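Local coordinates for protein myroilysin (PDB 5CZW) that probably acts as a zinc-dependent metalloendopeptidase of the astacin (M12A) family, seen here in a form held latent by its propeptide, at residues G120-D123 with D124-D128; R133-I136 with H137-H141; S206-S209 with A210-T213. The protein carries 1 engineered substitution. All blocks are in the same frame, centred on the assembly; numbering follows the deposited sequence.

Contact 1 (G120-D123 with D124-D128)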
ATOM      1  N   GLY A 120      -5.303  -4.625   4.931  1.00  8.39           N
ATOM      2  CA  GLY A 120      -6.739  -4.805   5.096  1.00  8.08           C
ATOM      3  C   GLY A 120      -7.318  -6.193   4.990  1.00  9.94           C
ATOM      4  O   GLY A 120      -8.551  -6.304   5.137  1.00 12.15           O
ATOM      5  N   TRP A 121      -6.516  -7.184   4.622  1.00  9.46           N
ATOM      6  CA  TRP A 121      -7.063  -8.530   4.346  1.00 10.83           C
ATOM      7  C   TRP A 121      -6.238  -9.726   4.749  1.00 12.31           C
ATOM      8  O   TRP A 121      -6.577 -10.883   4.334  1.00 14.24           O
ATOM      9  CB  TRP A 121      -7.439  -8.643   2.878  1.00 11.31           C
ATOM     10  CG  TRP A 121      -6.308  -8.412   1.878  1.00 11.53           C
ATOM     11  CD1 TRP A 121      -5.325  -9.265   1.562  1.00 11.92           C
ATOM     12  CD2 TRP A 121      -6.031  -7.209   1.131  1.00 11.07           C
ATOM     13  NE1 TRP A 121      -4.475  -8.721   0.656  1.00 12.55           N
ATOM     14  CE2 TRP A 121      -4.888  -7.443   0.383  1.00 11.25           C
ATOM     15  CE3 TRP A 121      -6.655  -5.954   1.030  1.00 11.60           C
ATOM     16  CZ2 TRP A 121      -4.350  -6.474  -0.482  1.00 10.68           C
ATOM     17  CZ3 TRP A 121      -6.164  -5.033   0.165  1.00 11.12           C
ATOM     18  CH2 TRP A 121      -5.027  -5.288  -0.576  1.00 10.68           C
ATOM     19  N   PHE A 122      -5.243  -9.553   5.558  1.00 11.75           N
ATOM     20  CA  PHE A 122      -4.454 -10.680   5.991  1.00 12.35           C
ATOM     21  C   PHE A 122      -5.180 -11.407   7.155  1.00 14.65           C
ATOM     22  O   PHE A 122      -5.877 -10.808   7.994  1.00 14.56           O
ATOM     23  CB  PHE A 122      -3.074 -10.251   6.426  1.00 12.55           C
ATOM     24  CG  PHE A 122      -2.183  -9.673   5.378  1.00 10.25           C
ATOM     25  CD1 PHE A 122      -2.272  -9.999   4.050  1.00  9.07           C
ATOM     26  CD2 PHE A 122      -1.182  -8.819   5.783  1.00  8.73           C
ATOM     27  CE1 PHE A 122      -1.388  -9.460   3.134  1.00  8.73           C
ATOM     28  CE2 PHE A 122      -0.277  -8.371   4.903  1.00  8.97           C
ATOM     29  CZ  PHE A 122      -0.374  -8.735   3.564  1.00  8.38           C
ATOM     30  N   ASP A 123      -4.964 -12.717   7.214  1.00 15.70           N
ATOM     31  CA  ASP A 123      -5.383 -13.552   8.372  1.00 15.81           C
ATOM     32  C   ASP A 123      -4.457 -14.762   8.380  1.00 14.28           C
ATOM     33  O   ASP A 123      -3.494 -14.797   7.635  1.00 13.28           O
ATOM     34  CB  ASP A 123      -6.838 -13.969   8.250  1.00 17.88           C
ATOM     35  CG  ASP A 123      -7.134 -14.807   6.992  1.00 21.38           C
ATOM     36  OD1 ASP A 123      -6.342 -15.755   6.656  1.00 20.69           O
ATOM     37  OD2 ASP A 123      -8.148 -14.484   6.274  1.00 28.51           O
ATOM     38  N   ASP A 124      -4.634 -15.655   9.354  1.00 14.29           N
ATOM     39  CA  ASP A 124      -3.601 -16.648   9.612  1.00 16.25           C
ATOM     40  C   ASP A 124      -3.626 -17.721   8.496  1.00 14.48           C
ATOM     41  O   ASP A 124      -2.735 -18.582   8.438  1.00 15.49           O
ATOM     42  CB  ASP A 124      -3.811 -17.302  10.987  1.00 17.69           C
ATOM     43  CG  ASP A 124      -3.384 -16.413  12.140  1.00 20.91           C
ATOM     44  OD1 ASP A 124      -2.910 -15.284  11.954  1.00 21.47           O
ATOM     45  OD2 ASP A 124      -3.569 -16.865  13.261  1.00 25.60           O
ATOM     46  N   SER A 125      -4.646 -17.702   7.664  1.00 14.43           N
ATOM     47  CA  SER A 125      -4.668 -18.608   6.496  1.00 16.41           C
ATOM     48  C   SER A 125      -4.123 -17.988   5.216  1.00 15.01           C
ATOM     49  O   SER A 125      -4.001 -18.680   4.193  1.00 14.33           O
ATOM     50  CB  SER A 125      -6.071 -19.156   6.271  1.00 20.04           C
ATOM     51  OG  SER A 125      -6.390 -20.101   7.298  1.00 25.86           O
ATOM     52  N   THR A 126      -3.616 -16.747   5.267  1.00 13.61           N
ATOM     53  CA  THR A 126      -3.175 -16.055   4.071  1.00 12.88           C
ATOM     54  C   THR A 126      -1.930 -16.774   3.497  1.00 12.06           C
ATOM     55  O   THR A 126      -1.033 -17.148   4.228  1.00 12.27           O
ATOM     56  CB  THR A 126      -2.905 -14.540   4.403  1.00 13.17           C
ATOM     57  OG1 THR A 126      -4.144 -13.890   4.713  1.00 12.66           O
ATOM     58  CG2 THR A 126      -2.257 -13.835   3.245  1.00 13.99           C
ATOM     59  N   SER A 127      -1.912 -16.922   2.177  1.00 12.50           N
ATOM     60  CA  SER A 127      -0.800 -17.573   1.478  1.00 11.66           C
ATOM     61  C   SER A 127       0.504 -16.830   1.570  1.00 12.24           C
ATOM     62  O   SER A 127       0.518 -15.595   1.698  1.00 11.10           O
ATOM     63  CB  SER A 127      -1.168 -17.776  -0.001  1.00 11.60           C
ATOM     64  OG  SER A 127      -1.080 -16.590  -0.736  1.00 12.58           O
ATOM     65  N   ASP A 128       1.599 -17.560   1.454  1.00 14.06           N
ATOM     66  CA  ASP A 128       2.891 -16.862   1.437  1.00 15.11           C
ATOM     67  C   ASP A 128       2.965 -15.869   0.269  1.00 12.68           C
ATOM     68  O   ASP A 128       3.561 -14.794   0.373  1.00 13.64           O
ATOM     69  CB  ASP A 128       4.050 -17.846   1.458  1.00 18.88           C
ATOM     70  CG  ASP A 128       4.407 -18.308   2.889  1.00 24.16           C
ATOM     71  OD1 ASP A 128       3.987 -17.674   3.899  1.00 27.66           O
ATOM     72  OD2 ASP A 128       5.168 -19.279   3.037  1.00 26.60           O
TER
HETATM   73  O   HOH W   1      -5.412 -13.021   2.653  1.00 25.44           O
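Thr126 OG1 is gripped from two directions: Asp123 N donates to it at 2.9 Å in a nearly straight bond (162°), and a water stands 2.6 Å from Thr126 OG1. The same water donates to Trp121 O at 3.0 Å, so it bridges the threonine hydroxyl to the backbone two residues before Asp123. The threonine can do this because OG1 lies opposite its own carbonyl carbon (chi1 -68°), while CG2 is anti to the backbone N and meets Phe122 CD1 obliquely at 3.9 Å. The segment is a type I beta turn from Asp123 to Thr126, closed by Thr126 N donating to Asp123 O at 3.1 Å from above the carbonyl plane; the OG1 bond adds a second tie across it. Inside it lies an Asx turn: Asp123 OD1 accepts from Ser125 N at 2.8 Å on the anti side of the carboxylate, a short but bent bond (133°). The turn leads directly into helix 128-143, whose N-cap is Ser127, with OG bonded to Glu130 N. Asp124 OD1 hydrogen-bonds Thr57 OG1. Phe122 stacks with Phe119 and touches Thr134 and Val135 of the helix.

Contact 2 (R133-I136 with H137-H141). With ZN (zinc ion), chain B.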
ATOM      1  N   ARG A 133       3.456 -10.505  -1.848  1.00 10.07           N
ATOM      2  CA  ARG A 133       2.983  -9.486  -2.756  1.00 12.15           C
ATOM      3  C   ARG A 133       2.573  -8.186  -2.058  1.00 10.96           C
ATOM      4  O   ARG A 133       2.998  -7.096  -2.421  1.00 11.96           O
ATOM      5  CB  ARG A 133       1.781 -10.028  -3.568  1.00 14.98           C
ATOM      6  CG  ARG A 133       1.181  -9.056  -4.596  1.00 18.04           C
ATOM      7  CD  ARG A 133      -0.042  -9.643  -5.293  1.00 21.76           C
ATOM      8  NE  ARG A 133      -1.210  -9.640  -4.462  1.00 25.73           N
ATOM      9  CZ  ARG A 133      -2.187  -8.733  -4.487  1.00 25.92           C
ATOM     10  NH1 ARG A 133      -2.168  -7.732  -5.310  1.00 26.79           N
ATOM     11  NH2 ARG A 133      -3.176  -8.856  -3.664  1.00 22.05           N
ATOM     12  N   THR A 134       1.728  -8.341  -1.082  1.00  9.54           N
ATOM     13  CA  THR A 134       1.071  -7.127  -0.513  1.00  9.14           C
ATOM     14  C   THR A 134       2.051  -6.410   0.493  1.00  8.55           C
ATOM     15  O   THR A 134       2.141  -5.148   0.502  1.00  7.22           O
ATOM     16  CB  THR A 134      -0.261  -7.486   0.085  1.00  9.81           C
ATOM     17  OG1 THR A 134      -1.156  -7.810  -1.000  1.00 12.13           O
ATOM     18  CG2 THR A 134      -0.861  -6.325   0.936  1.00  9.73           C
ATOM     19  N   VAL A 135       2.847  -7.193   1.245  1.00  7.72           N
ATOM     20  CA  VAL A 135       3.762  -6.572   2.192  1.00  7.32           C
ATOM     21  C   VAL A 135       4.868  -5.853   1.407  1.00  7.23           C
ATOM     22  O   VAL A 135       5.159  -4.659   1.646  1.00  7.04           O
ATOM     23  CB  VAL A 135       4.370  -7.545   3.203  1.00  7.37           C
ATOM     24  CG1 VAL A 135       5.417  -6.871   4.039  1.00  8.22           C
ATOM     25  CG2 VAL A 135       3.244  -8.097   4.047  1.00  7.88           C
ATOM     26  N   ILE A 136       5.533  -6.539   0.490  1.00  7.21           N
ATOM     27  CA  ILE A 136       6.600  -5.895  -0.263  1.00  8.21           C
ATOM     28  C   ILE A 136       6.043  -4.681  -0.996  1.00  7.35           C
ATOM     29  O   ILE A 136       6.673  -3.653  -0.974  1.00  6.81           O
ATOM     30  CB  ILE A 136       7.301  -6.879  -1.241  1.00  9.64           C
ATOM     31  CG1 ILE A 136       7.864  -8.040  -0.416  1.00 10.45           C
ATOM     32  CG2 ILE A 136       8.388  -6.208  -2.048  1.00 10.36           C
ATOM     33  CD1 ILE A 136       8.721  -8.996  -1.181  1.00 11.04           C
ATOM     34  N   HIS A 137       4.881  -4.804  -1.587  1.00  7.60           N
ATOM     35  CA  HIS A 137       4.271  -3.659  -2.261  1.00  7.11           C
ATOM     36  C   HIS A 137       4.064  -2.400  -1.365  1.00  6.52           C
ATOM     37  O   HIS A 137       4.467  -1.318  -1.707  1.00  7.96           O
ATOM     38  CB  HIS A 137       2.973  -4.131  -2.855  1.00  7.81           C
ATOM     39  CG  HIS A 137       2.260  -3.115  -3.664  1.00  7.36           C
ATOM     40  ND1 HIS A 137       2.375  -3.102  -5.018  1.00  8.24           N
ATOM     41  CD2 HIS A 137       1.363  -2.164  -3.345  1.00  8.56           C
ATOM     42  CE1 HIS A 137       1.635  -2.160  -5.507  1.00 10.28           C
ATOM     43  NE2 HIS A 137       0.967  -1.621  -4.524  1.00  7.11           N
ATOM     44  N   GLU A 138       3.432  -2.613  -0.233  1.00  6.14           N
ATOM     45  CA  GLU A 138       3.197  -1.489   0.659  1.00  7.04           C
ATOM     46  C   GLU A 138       4.437  -0.913   1.186  1.00  7.11           C
ATOM     47  O   GLU A 138       4.545   0.325   1.322  1.00  7.10           O
ATOM     48  CB  GLU A 138       2.208  -1.857   1.811  1.00  7.13           C
ATOM     49  CG  GLU A 138       0.758  -2.192   1.377  1.00  8.09           C
ATOM     50  CD  GLU A 138       0.090  -1.192   0.422  1.00  8.38           C
ATOM     51  OE1 GLU A 138       0.443  -0.015   0.385  1.00  9.27           O
ATOM     52  OE2 GLU A 138      -0.868  -1.678  -0.310  1.00  8.87           O
ATOM     53  N   PHE A 139       5.451  -1.778   1.494  1.00  8.54           N
ATOM     54  CA  PHE A 139       6.763  -1.240   1.882  1.00  8.33           C
ATOM     55  C   PHE A 139       7.504  -0.510   0.784  1.00  8.30           C
ATOM     56  O   PHE A 139       8.309   0.433   1.042  1.00  9.95           O
ATOM     57  CB  PHE A 139       7.581  -2.297   2.662  1.00  8.40           C
ATOM     58  CG  PHE A 139       7.212  -2.344   4.132  1.00  8.44           C
ATOM     59  CD1 PHE A 139       6.138  -3.174   4.543  1.00  8.55           C
ATOM     60  CD2 PHE A 139       7.781  -1.563   5.106  1.00  8.74           C
ATOM     61  CE1 PHE A 139       5.708  -3.201   5.901  1.00  8.45           C
ATOM     62  CE2 PHE A 139       7.385  -1.653   6.462  1.00  8.83           C
ATOM     63  CZ  PHE A 139       6.333  -2.470   6.830  1.00  8.89           C
ATOM     64  N   GLY A 140       7.176  -0.843  -0.479  1.00  8.48           N
ATOM     65  CA  GLY A 140       7.673  -0.085  -1.633  1.00  7.79           C
ATOM     66  C   GLY A 140       7.149   1.325  -1.571  1.00  7.20           C
ATOM     67  O   GLY A 140       7.904   2.289  -1.698  1.00  8.78           O
ATOM     68  N   HIS A 141       5.849   1.523  -1.358  1.00  6.10           N
ATOM     69  CA  HIS A 141       5.358   2.842  -1.139  1.00  5.75           C
ATOM     70  C   HIS A 141       6.006   3.442   0.066  1.00  6.29           C
ATOM     71  O   HIS A 141       6.333   4.674  -0.006  1.00  6.29           O
ATOM     72  CB  HIS A 141       3.862   2.752  -0.833  1.00  5.48           C
ATOM     73  CG  HIS A 141       2.977   2.354  -1.966  1.00  5.91           C
ATOM     74  ND1 HIS A 141       3.027   2.896  -3.214  1.00  7.11           N
ATOM     75  CD2 HIS A 141       1.952   1.506  -1.994  1.00  6.74           C
ATOM     76  CE1 HIS A 141       2.145   2.336  -4.002  1.00  7.57           C
ATOM     77  NE2 HIS A 141       1.449   1.581  -3.229  1.00  5.82           N
TER
HETATM   78 ZN    ZN B 301      -0.093   0.372  -4.026  1.00 16.66          ZN
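Different first torsions bring His137 and His141 to one zinc ion: CG of His137 is anti to the backbone N (chi1 -176°), which turns its ring toward the metal, whereas CG of His141 lies opposite its carbonyl carbon (chi1 -69°). One helical turn apart, the rings converge, with His137 NE2 2.3 Å and His141 NE2 2.1 Å from zinc. Their other nitrogens are held as well, His137 ND1 by Ile202 O and His141 ND1 by Met145 O, and this fixes the rotation of both rings. The helix beneath them is regular: Glu138 N meets Thr134 O at 2.9 Å, and Phe139 N meets Val135 O at 2.9 Å in an almost linear bond (171°). The same backbone sets His137 CB 3.0 Å from Arg133 O. On another flank, Val135 CG1 lies alongside the Phe139 ring, 3.8 Å from CD1, and Val135 O sits at the ring edge in its plane. Replacing Phe139 with alanine is likely to open a gap beside Val135 CG1 and leave Phe79 without its edge-to-face partner. The sequence forms the HExxH start of the longer metzincin motif HExxHxxGxxH, whose third histidine is His147; Glu138 bends at chi2, sets OE1 at the edge of the His141 ring and touches Cys23. With His147 and Cys23 SG completing the zinc shell, the sulfur probably holds the place that water would take in the active enzyme, consistent with a cysteine switch.

Contact 3 (S206-S209 with A210-T213)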
ATOM      1  N   SER A 206      -2.948  -3.103  -8.955  1.00 15.69           N
ATOM      2  CA  SER A 206      -3.975  -4.101  -9.119  1.00 18.10           C
ATOM      3  C   SER A 206      -5.349  -3.476  -9.259  1.00 14.87           C
ATOM      4  O   SER A 206      -5.686  -2.661  -8.493  1.00 17.65           O
ATOM      5  CB  SER A 206      -4.010  -4.922  -7.838  1.00 20.18           C
ATOM      6  OG  SER A 206      -2.803  -5.560  -7.687  1.00 21.61           O
ATOM      7  N   ILE A 207      -6.120  -3.932 -10.232  1.00 14.31           N
ATOM      8  CA  ILE A 207      -7.472  -3.491 -10.456  1.00 17.06           C
ATOM      9  C   ILE A 207      -8.380  -4.661 -10.087  1.00 16.25           C
ATOM     10  O   ILE A 207      -8.352  -5.722 -10.709  1.00 17.61           O
ATOM     11  CB  ILE A 207      -7.735  -2.979 -11.893  1.00 21.11           C
ATOM     12  CG1 ILE A 207      -6.840  -1.737 -12.119  1.00 23.50           C
ATOM     13  CG2 ILE A 207      -9.202  -2.591 -12.055  1.00 23.30           C
ATOM     14  CD1 ILE A 207      -6.658  -1.273 -13.540  1.00 23.68           C
ATOM     15  N   SER A 208      -9.189  -4.446  -9.060  1.00 16.69           N
ATOM     16  CA  SER A 208      -9.961  -5.544  -8.505  1.00 16.61           C
ATOM     17  C   SER A 208     -11.215  -5.733  -9.317  1.00 16.63           C
ATOM     18  O   SER A 208     -11.920  -4.754  -9.647  1.00 15.51           O
ATOM     19  CB  SER A 208     -10.345  -5.217  -7.080  1.00 16.44           C
ATOM     20  OG  SER A 208     -11.203  -6.191  -6.598  1.00 17.90           O
ATOM     21  N   SER A 209     -11.612  -6.984  -9.531  1.00 20.85           N
ATOM     22  CA  SER A 209     -12.802  -7.277 -10.337  1.00 22.32           C
ATOM     23  C   SER A 209     -14.057  -6.894  -9.583  1.00 22.20           C
ATOM     24  O   SER A 209     -15.153  -6.819 -10.167  1.00 23.23           O
ATOM     25  CB  SER A 209     -12.891  -8.770 -10.717  1.00 22.81           C
ATOM     26  OG  SER A 209     -12.893  -9.595  -9.575  1.00 25.74           O
ATOM     27  N   ALA A 210     -13.892  -6.656  -8.291  1.00 20.72           N
ATOM     28  CA  ALA A 210     -14.948  -6.111  -7.454  1.00 19.59           C
ATOM     29  C   ALA A 210     -15.326  -4.691  -7.836  1.00 18.60           C
ATOM     30  O   ALA A 210     -16.361  -4.213  -7.336  1.00 21.98           O
ATOM     31  CB  ALA A 210     -14.534  -6.179  -5.996  1.00 20.64           C
ATOM     32  N   LEU A 211     -14.492  -4.018  -8.636  1.00 18.53           N
ATOM     33  CA  LEU A 211     -14.743  -2.642  -9.008  1.00 19.64           C
ATOM     34  C   LEU A 211     -14.988  -2.380 -10.490  1.00 18.09           C
ATOM     35  O   LEU A 211     -15.008  -1.271 -10.913  1.00 19.02           O
ATOM     36  CB  LEU A 211     -13.553  -1.724  -8.597  1.00 18.32           C
ATOM     37  CG  LEU A 211     -13.178  -1.692  -7.112  1.00 20.01           C
ATOM     38  CD1 LEU A 211     -12.685  -3.031  -6.685  1.00 25.66           C
ATOM     39  CD2 LEU A 211     -12.052  -0.743  -6.869  1.00 19.73           C
ATOM     40  N   THR A 212     -15.089  -3.449 -11.242  1.00 21.75           N
ATOM     41  CA  THR A 212     -15.264  -3.361 -12.654  1.00 24.30           C
ATOM     42  C   THR A 212     -16.502  -4.137 -13.064  1.00 27.28           C
ATOM     43  O   THR A 212     -17.082  -4.799 -12.256  1.00 26.78           O
ATOM     44  CB  THR A 212     -14.098  -4.017 -13.349  1.00 25.27           C
ATOM     45  OG1 THR A 212     -14.083  -5.389 -12.987  1.00 27.37           O
ATOM     46  CG2 THR A 212     -12.793  -3.353 -12.957  1.00 22.54           C
ATOM     47  N   THR A 213     -16.852  -4.047 -14.334  1.00 30.56           N
ATOM     48  CA  THR A 213     -18.028  -4.688 -14.861  1.00 34.59           C
ATOM     49  C   THR A 213     -17.897  -5.915 -15.664  1.00 39.71           C
ATOM     50  O   THR A 213     -18.828  -6.655 -15.731  1.00 42.29           O
ATOM     51  CB  THR A 213     -18.769  -3.761 -15.805  1.00 32.93           C
ATOM     52  OG1 THR A 213     -17.851  -3.347 -16.795  1.00 29.78           O
ATOM     53  CG2 THR A 213     -19.245  -2.639 -15.050  1.00 33.26           C
TER
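Ser208 CB presses against Leu211 CD1 at 3.2 Å, tighter than usual for two carbons, and starts a short side chain whose oxygen bonds within the turn. One bond further out, OG accepts from Ala210 N at 3.2 Å and touches Ala210 CB at 3.4 Å, with Leu211 CD1 also close by. OG reaches the amide because it is anti to its own backbone N (chi1 173°), beside the carbonyl carbon and so on the side where the chain continues. A side-chain oxygen bonded to the backbone N two residues on is an ST turn, and the bond is reasonably straight (150°). Within the same reversal, Leu211 N donates to Ser208 O at 2.9 Å, approaching from above the carbonyl plane, so Ser208 holds the turn through both its hydroxyl and its carbonyl. Beyond it, the Thr212 and Ile207 side chains cross at about a right angle, their CG2 methyls 3.8 Å apart, and Thr212 CG2 lies 3.7 Å from Ser208 O; Thr212 OG1 hydrogen-bonds Phe216 O. The turn belongs to the long loop between helices 178-184 and 231-235. Leu211 packs on Val163 and Tyr167 of helix 160-167, Ile207 pairs its backbone with Val218, and Ser208 touches Val22, next to the zinc ligand Cys23.

How the contacts relate
Contact 2 supplies two zinc ligands, and the other two contacts touch its N-terminal end. The loop of contact 1 rests on the helix where Trp121 CZ2 lies 3.5 Å from Thr134 OG1 and Phe122 CE2 3.6 Å from Val135 CG2. Glu130 ties this junction together, bonding Trp121, Arg133 and Thr134. Contact 3 touches through Arg133 NH1, which packs 3.3 Å from Ser206 OG. Contacts 1 and 3 do not meet; their nearest atoms are about 7 Å apart and their centres about 20 Å. The Trp121 side chain comes within about 8 Å of the zinc. Ser206 OG of contact 3 is 7.5 Å from the zinc ion, the Ile207 side chain about 11 Å; neither loop supplies a ligand.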